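Long-range contacts in tailspike protein (Acinetobacter phage vB_ApiP_P1, PDB 6E1R), which probably binds and cleaves the capsular polysaccharide of its Acinetobacter host as a trimeric phage tailspike: residues 168-173 and 197-202; 114-119 and 141-146. All coordinates share one frame; numbering follows the deposited sequence.

How the contacts relate
Contact 2 (114-119 with 141-146) comes first along the chain and is complete before contact 1 (168-173 with 197-202) begins. Their centres are about 9 Å apart, and both lie in the N-terminal part of the parallel beta-helix that forms the long body of this trimeric tailspike. They belong to one side of that helix, in the order 117-119, 142-146, 169-173 and 199-200, each strand parallel to the next. Strands 142-146 and 169-173 join the two contacts directly: Met-170 N lies 2.8 Å from Arg-142 O, and Met-170 O 2.7 Å from Ile-144 N, both probable hydrogen bonds. The successive rungs thus form a continuous ladder along the spike.

Contact 1 of 2, residues 168-173 and 197-202; sequences KLMFKA and HCVFDR
Met-170 and Phe-171 pair with Val-199 and Phe-200 as parallel strands on successive rungs of the beta-helix. Val-199 N donates to Leu-169 O (3.0 Å), Phe-171 N to Val-199 O (3.0 Å), and Asp-201 N to Phe-171 O (2.9 Å). Phe-171 and Phe-200 point the same way into the interior as an aromatic ladder. Their planes are 26° apart but slid until the rings barely overlap, centroids 5.3 Å apart; CD2 of Phe-171 lies over one face of Phe-200. On the opposite face of the strands, selenomethionine Met-170 swings CG anti to its own N (chi1 -173°) and runs extended across Val-199, its CE 3.7 Å from Val-199 CG1. Lys-172 CG packs against Asp-201 CB (3.7 Å), while Asp-201 OD1 accepts from the backbone N of Ser-203 and Ser-227. At the other end Lys-168 and His-197 run side by side toward the second subunit, where they meet Glu-132 and Thr-194 of that chain respectively and share its Tyr-165. Strand 142-146 flanks 169-173, strand 221-222 continues beyond 199-200 with Phe-222 stacked on Phe-200, and in the interior Ala-181 of strand 178-184 meets both phenylalanines, and strand 151-155 meets Phe-171 through Ile-152 and Phe-153.

Contact 2 of 2, residues 114-119 and 141-146; sequences DFDLRV and SRSITA
The guanidinium of Arg-142 lays one face against the backbone of Asp-114 and Phe-115, with Phe-115 CA 3.6 Å above its plane toward the rim, and receives Asp-116 OD1 at its edge. A second guanidinium, that of Arg-118, carries Thr-145 CG2 over one face, 4.0 Å from NH1; the two side chains run alongside each other, pointing the same way. The Phe-115 ring has Leu-117 CD2 over one face, toward the rim. Asp-116 OD1 is gripped twice: Arg-142 NH1 makes a salt bridge to it (3.0 Å), and Ser-143 N gives it a nearly straight hydrogen bond (2.9 Å, 179° at the hydrogen). The two donors come from opposite faces of the carboxylate, well out of its plane, and the carboxylate and guanidinium planes are 58° apart. Arg-142 reaches this place through bends at chi2 (68°) and chi3; NE bonded to Val-113 O and NH2 in a salt bridge with Asp-134 help to fix the rotation of the group. Beyond this polar end the strands pair in parallel, Leu-117 N to Ser-143 O, Thr-145 N to Leu-117 O (2.9 Å) and Val-119 N to Thr-145 O. Beside the ladder, one water donates to Leu-117 O (2.6 Å) and also binds Ser-143 OG and Thr-145 OG1, tying the two strands together on the face that carries Arg-118. Leu-117, Val-119, Ile-144 and Ala-146 point to the other face, into the interior. There helix 94-106 packs on Leu-117 and Val-119 through Leu-97 and Ser-94, strand 151-155 meets Ile-144 and Ala-146 through Ile-152, and strand 169-173 continues the ladder beyond 142-146.

Contact 1 of 2, residues 168-173 and 197-202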
loop_
_atom_site.group_PDB
_atom_site.type_symbol
_atom_site.label_atom_id
_atom_site.label_comp_id
_atom_site.label_asym_id
_atom_site.label_seq_id
_atom_site.Cartn_x
_atom_site.Cartn_y
_atom_site.Cartn_z
ATOM N N LYS A 168 22.561 -1.830 10.848
ATOM C CA LYS A 168 22.959 -3.192 11.198
ATOM C C LYS A 168 23.702 -3.231 12.536
ATOM O O LYS A 168 24.862 -3.639 12.632
ATOM C CB LYS A 168 23.788 -3.804 10.065
ATOM C CG LYS A 168 23.049 -3.763 8.734
ATOM C CD LYS A 168 23.915 -4.172 7.562
ATOM C CE LYS A 168 23.115 -4.127 6.267
ATOM N NZ LYS A 168 23.962 -4.364 5.067
ATOM N N LEU A 169 23.000 -2.792 13.577
ATOM C CA LEU A 169 23.505 -2.798 14.942
ATOM C C LEU A 169 22.496 -3.489 15.847
ATOM O O LEU A 169 21.285 -3.366 15.648
ATOM C CB LEU A 169 23.777 -1.376 15.448
ATOM C CG LEU A 169 24.913 -0.621 14.757
ATOM C CD1 LEU A 169 24.970 0.822 15.231
ATOM C CD2 LEU A 169 26.238 -1.319 15.015
HETATM N N MSE A 170 23.001 -4.217 16.836
HETATM C CA MSE A 170 22.142 -4.900 17.792
HETATM C C MSE A 170 22.308 -4.286 19.175
HETATM O O MSE A 170 23.410 -3.911 19.566
HETATM C CB MSE A 170 22.458 -6.395 17.826
HETATM C CG MSE A 170 21.504 -7.217 18.671
HETATM SE SE MSE A 170 21.760 -9.129 18.402
HETATM C CE MSE A 170 20.325 -9.797 19.546
ATOM N N PHE A 171 21.210 -4.174 19.916
ATOM C CA PHE A 171 21.217 -3.555 21.234
ATOM C C PHE A 171 20.798 -4.589 22.267
ATOM O O PHE A 171 19.721 -5.184 22.153
ATOM C CB PHE A 171 20.288 -2.340 21.265
ATOM C CG PHE A 171 20.613 -1.308 20.224
ATOM C CD1 PHE A 171 21.557 -0.327 20.475
ATOM C CD2 PHE A 171 19.987 -1.328 18.989
ATOM C CE1 PHE A 171 21.864 0.622 19.518
ATOM C CE2 PHE A 171 20.290 -0.382 18.027
ATOM C CZ PHE A 171 21.229 0.594 18.292
ATOM N N LYS A 172 21.647 -4.798 23.271
ATOM C CA LYS A 172 21.403 -5.772 24.325
ATOM C C LYS A 172 21.526 -5.092 25.682
ATOM O O LYS A 172 21.871 -3.911 25.786
ATOM C CB LYS A 172 22.373 -6.957 24.232
ATOM C CG LYS A 172 22.354 -7.697 22.908
ATOM C CD LYS A 172 23.330 -8.862 22.932
ATOM C CE LYS A 172 23.282 -9.659 21.641
ATOM N NZ LYS A 172 24.249 -10.792 21.643
ATOM N N ALA A 173 21.242 -5.860 26.730
ATOM C CA ALA A 173 21.395 -5.413 28.106
ATOM C C ALA A 173 22.034 -6.534 28.910
ATOM O O ALA A 173 21.650 -7.699 28.775
ATOM C CB ALA A 173 20.049 -5.015 28.725
ATOM N N HIS A 197 18.026 -2.860 9.490
ATOM C CA HIS A 197 18.327 -4.209 9.977
ATOM C C HIS A 197 18.887 -4.189 11.397
ATOM O O HIS A 197 19.752 -4.992 11.754
ATOM C CB HIS A 197 19.282 -4.943 9.032
ATOM C CG HIS A 197 18.673 -5.305 7.714
ATOM N ND1 HIS A 197 18.363 -4.369 6.751
ATOM C CD2 HIS A 197 18.320 -6.506 7.197
ATOM C CE1 HIS A 197 17.844 -4.977 5.700
ATOM N NE2 HIS A 197 17.807 -6.274 5.944
ATOM N N CYS A 198 18.388 -3.273 12.221
ATOM C CA CYS A 198 18.806 -3.220 13.614
ATOM C C CYS A 198 17.990 -4.199 14.445
ATOM O O CYS A 198 16.778 -4.335 14.263
ATOM C CB CYS A 198 18.666 -1.802 14.170
ATOM S SG CYS A 198 19.804 -0.600 13.436
ATOM N N VAL A 199 18.665 -4.885 15.361
ATOM C CA VAL A 199 18.046 -5.892 16.210
ATOM C C VAL A 199 17.986 -5.352 17.630
ATOM O O VAL A 199 18.940 -4.732 18.113
ATOM C CB VAL A 199 18.819 -7.225 16.157
ATOM C CG1 VAL A 199 18.147 -8.272 17.031
ATOM C CG2 VAL A 199 18.935 -7.712 14.722
ATOM N N PHE A 200 16.856 -5.580 18.293
ATOM C CA PHE A 200 16.629 -5.121 19.658
ATOM C C PHE A 200 16.383 -6.348 20.525
ATOM O O PHE A 200 15.329 -6.985 20.426
ATOM C CB PHE A 200 15.461 -4.139 19.718
ATOM C CG PHE A 200 15.706 -2.870 18.948
ATOM C CD1 PHE A 200 15.519 -2.826 17.575
ATOM C CD2 PHE A 200 16.135 -1.723 19.598
ATOM C CE1 PHE A 200 15.751 -1.660 16.866
ATOM C CE2 PHE A 200 16.367 -0.556 18.895
ATOM C CZ PHE A 200 16.175 -0.524 17.527
ATOM N N ASP A 201 17.362 -6.679 21.364
ATOM C CA ASP A 201 17.288 -7.883 22.174
ATOM C C ASP A 201 16.199 -7.753 23.233
ATOM O O ASP A 201 15.944 -6.670 23.767
ATOM C CB ASP A 201 18.643 -8.156 22.833
ATOM C CG ASP A 201 18.756 -9.564 23.382
ATOM O OD1 ASP A 201 18.073 -9.870 24.382
ATOM O OD2 ASP A 201 19.524 -10.367 22.811
ATOM N N ARG A 202 15.556 -8.882 23.536
ATOM C CA ARG A 202 14.476 -8.896 24.514
ATOM C C ARG A 202 14.966 -8.633 25.931
ATOM O O ARG A 202 14.142 -8.395 26.819
ATOM C CB ARG A 202 13.744 -10.237 24.463
ATOM C CG ARG A 202 12.234 -10.133 24.557
ATOM C CD ARG A 202 11.615 -11.509 24.733
ATOM N NE ARG A 202 12.218 -12.500 23.845
ATOM C CZ ARG A 202 12.215 -13.809 24.075
ATOM N NH1 ARG A 202 11.642 -14.292 25.170
ATOM N NH2 ARG A 202 12.787 -14.638 23.213
#

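Contact 2 of 2, residues 114-119 and 141-146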
loop_
_atom_site.group_PDB
_atom_site.type_symbol
_atom_site.label_atom_id
_atom_site.label_comp_id
_atom_site.label_asym_id
_atom_site.label_seq_id
_atom_site.Cartn_x
_atom_site.Cartn_y
_atom_site.Cartn_z
ATOM N N ASP A 114 33.549 -2.084 14.989
ATOM C CA ASP A 114 34.241 -3.265 14.493
ATOM C C ASP A 114 34.297 -4.407 15.500
ATOM O O ASP A 114 34.704 -5.514 15.130
ATOM C CB ASP A 114 35.657 -2.889 14.038
ATOM C CG ASP A 114 36.373 -2.002 15.033
ATOM O OD1 ASP A 114 35.687 -1.342 15.843
ATOM O OD2 ASP A 114 37.621 -1.949 14.991
ATOM N N PHE A 115 33.909 -4.173 16.752
ATOM C CA PHE A 115 33.740 -5.256 17.710
ATOM C C PHE A 115 32.640 -4.867 18.686
ATOM O O PHE A 115 32.307 -3.688 18.839
ATOM C CB PHE A 115 35.048 -5.584 18.446
ATOM C CG PHE A 115 35.446 -4.565 19.478
ATOM C CD1 PHE A 115 36.144 -3.426 19.115
ATOM C CD2 PHE A 115 35.143 -4.760 20.816
ATOM C CE1 PHE A 115 36.519 -2.493 20.063
ATOM C CE2 PHE A 115 35.513 -3.830 21.769
ATOM C CZ PHE A 115 36.204 -2.697 21.392
ATOM N N ASP A 116 32.075 -5.874 19.350
ATOM C CA ASP A 116 30.928 -5.643 20.219
ATOM C C ASP A 116 31.334 -4.799 21.418
ATOM O O ASP A 116 32.305 -5.112 22.115
ATOM C CB ASP A 116 30.327 -6.972 20.676
ATOM C CG ASP A 116 29.770 -7.789 19.524
ATOM O OD1 ASP A 116 29.431 -7.192 18.479
ATOM O OD2 ASP A 116 29.669 -9.026 19.663
ATOM N N LEU A 117 30.581 -3.733 21.664
ATOM C CA LEU A 117 30.876 -2.798 22.736
ATOM C C LEU A 117 29.999 -3.072 23.951
ATOM O O LEU A 117 28.881 -3.582 23.838
ATOM C CB LEU A 117 30.673 -1.357 22.264
ATOM C CG LEU A 117 31.515 -0.920 21.064
ATOM C CD1 LEU A 117 31.285 0.548 20.750
ATOM C CD2 LEU A 117 32.986 -1.194 21.316
ATOM N N ARG A 118 30.526 -2.721 25.123
ATOM C CA ARG A 118 29.799 -2.805 26.382
ATOM C C ARG A 118 29.963 -1.476 27.103
ATOM O O ARG A 118 31.092 -1.032 27.336
ATOM C CB ARG A 118 30.324 -3.959 27.241
ATOM C CG ARG A 118 30.238 -5.318 26.561
ATOM C CD ARG A 118 30.728 -6.434 27.468
ATOM N NE ARG A 118 29.788 -6.726 28.544
ATOM C CZ ARG A 118 28.741 -7.535 28.419
ATOM N NH1 ARG A 118 28.496 -8.133 27.260
ATOM N NH2 ARG A 118 27.936 -7.745 29.451
ATOM N N VAL A 119 28.846 -0.844 27.452
ATOM C CA VAL A 119 28.843 0.516 27.979
ATOM C C VAL A 119 28.041 0.555 29.272
ATOM O O VAL A 119 27.015 -0.123 29.402
ATOM C CB VAL A 119 28.283 1.529 26.953
ATOM C CG1 VAL A 119 29.181 1.593 25.726
ATOM C CG2 VAL A 119 26.859 1.166 26.552
ATOM N N SER A 141 24.682 -9.845 14.515
ATOM C CA SER A 141 25.150 -8.555 14.041
ATOM C C SER A 141 26.013 -7.883 15.110
ATOM O O SER A 141 26.055 -8.300 16.271
ATOM C CB SER A 141 23.969 -7.664 13.658
ATOM O OG SER A 141 23.099 -7.466 14.758
ATOM N N ARG A 142 26.711 -6.827 14.699
ATOM C CA ARG A 142 27.520 -6.042 15.623
ATOM C C ARG A 142 26.642 -5.468 16.729
ATOM O O ARG A 142 25.695 -4.725 16.457
ATOM C CB ARG A 142 28.235 -4.927 14.863
ATOM C CG ARG A 142 29.109 -4.040 15.724
ATOM C CD ARG A 142 30.325 -4.788 16.251
ATOM N NE ARG A 142 31.136 -5.372 15.184
ATOM C CZ ARG A 142 31.351 -6.676 15.038
ATOM N NH1 ARG A 142 30.827 -7.539 15.898
ATOM N NH2 ARG A 142 32.099 -7.119 14.037
ATOM N N SER A 143 26.955 -5.816 17.974
ATOM C CA SER A 143 26.086 -5.530 19.105
ATOM C C SER A 143 26.699 -4.491 20.035
ATOM O O SER A 143 27.921 -4.350 20.125
ATOM C CB SER A 143 25.782 -6.806 19.897
ATOM O OG SER A 143 26.924 -7.252 20.605
ATOM N N ILE A 144 25.824 -3.760 20.724
ATOM C CA ILE A 144 26.201 -2.834 21.785
ATOM C C ILE A 144 25.366 -3.190 23.008
ATOM O O ILE A 144 24.133 -3.103 22.965
ATOM C CB ILE A 144 25.976 -1.364 21.390
ATOM C CG1 ILE A 144 26.774 -1.009 20.135
ATOM C CG2 ILE A 144 26.355 -0.443 22.541
ATOM C CD1 ILE A 144 26.712 0.460 19.768
ATOM N N THR A 145 26.030 -3.582 24.090
ATOM C CA THR A 145 25.367 -4.033 25.305
ATOM C C THR A 145 25.471 -2.967 26.388
ATOM O O THR A 145 26.531 -2.363 26.579
ATOM C CB THR A 145 25.975 -5.348 25.805
ATOM O OG1 THR A 145 25.963 -6.314 24.747
ATOM C CG2 THR A 145 25.182 -5.895 26.984
ATOM N N ALA A 146 24.366 -2.744 27.096
ATOM C CA ALA A 146 24.315 -1.795 28.203
ATOM C C ALA A 146 24.500 -2.563 29.507
ATOM O O ALA A 146 23.651 -3.380 29.880
ATOM C CB ALA A 146 22.998 -1.024 28.200
HETATM O O HOH W 1 28.050 -5.925 23.061
HETATM O O HOH W 2 25.836 -9.294 25.623
#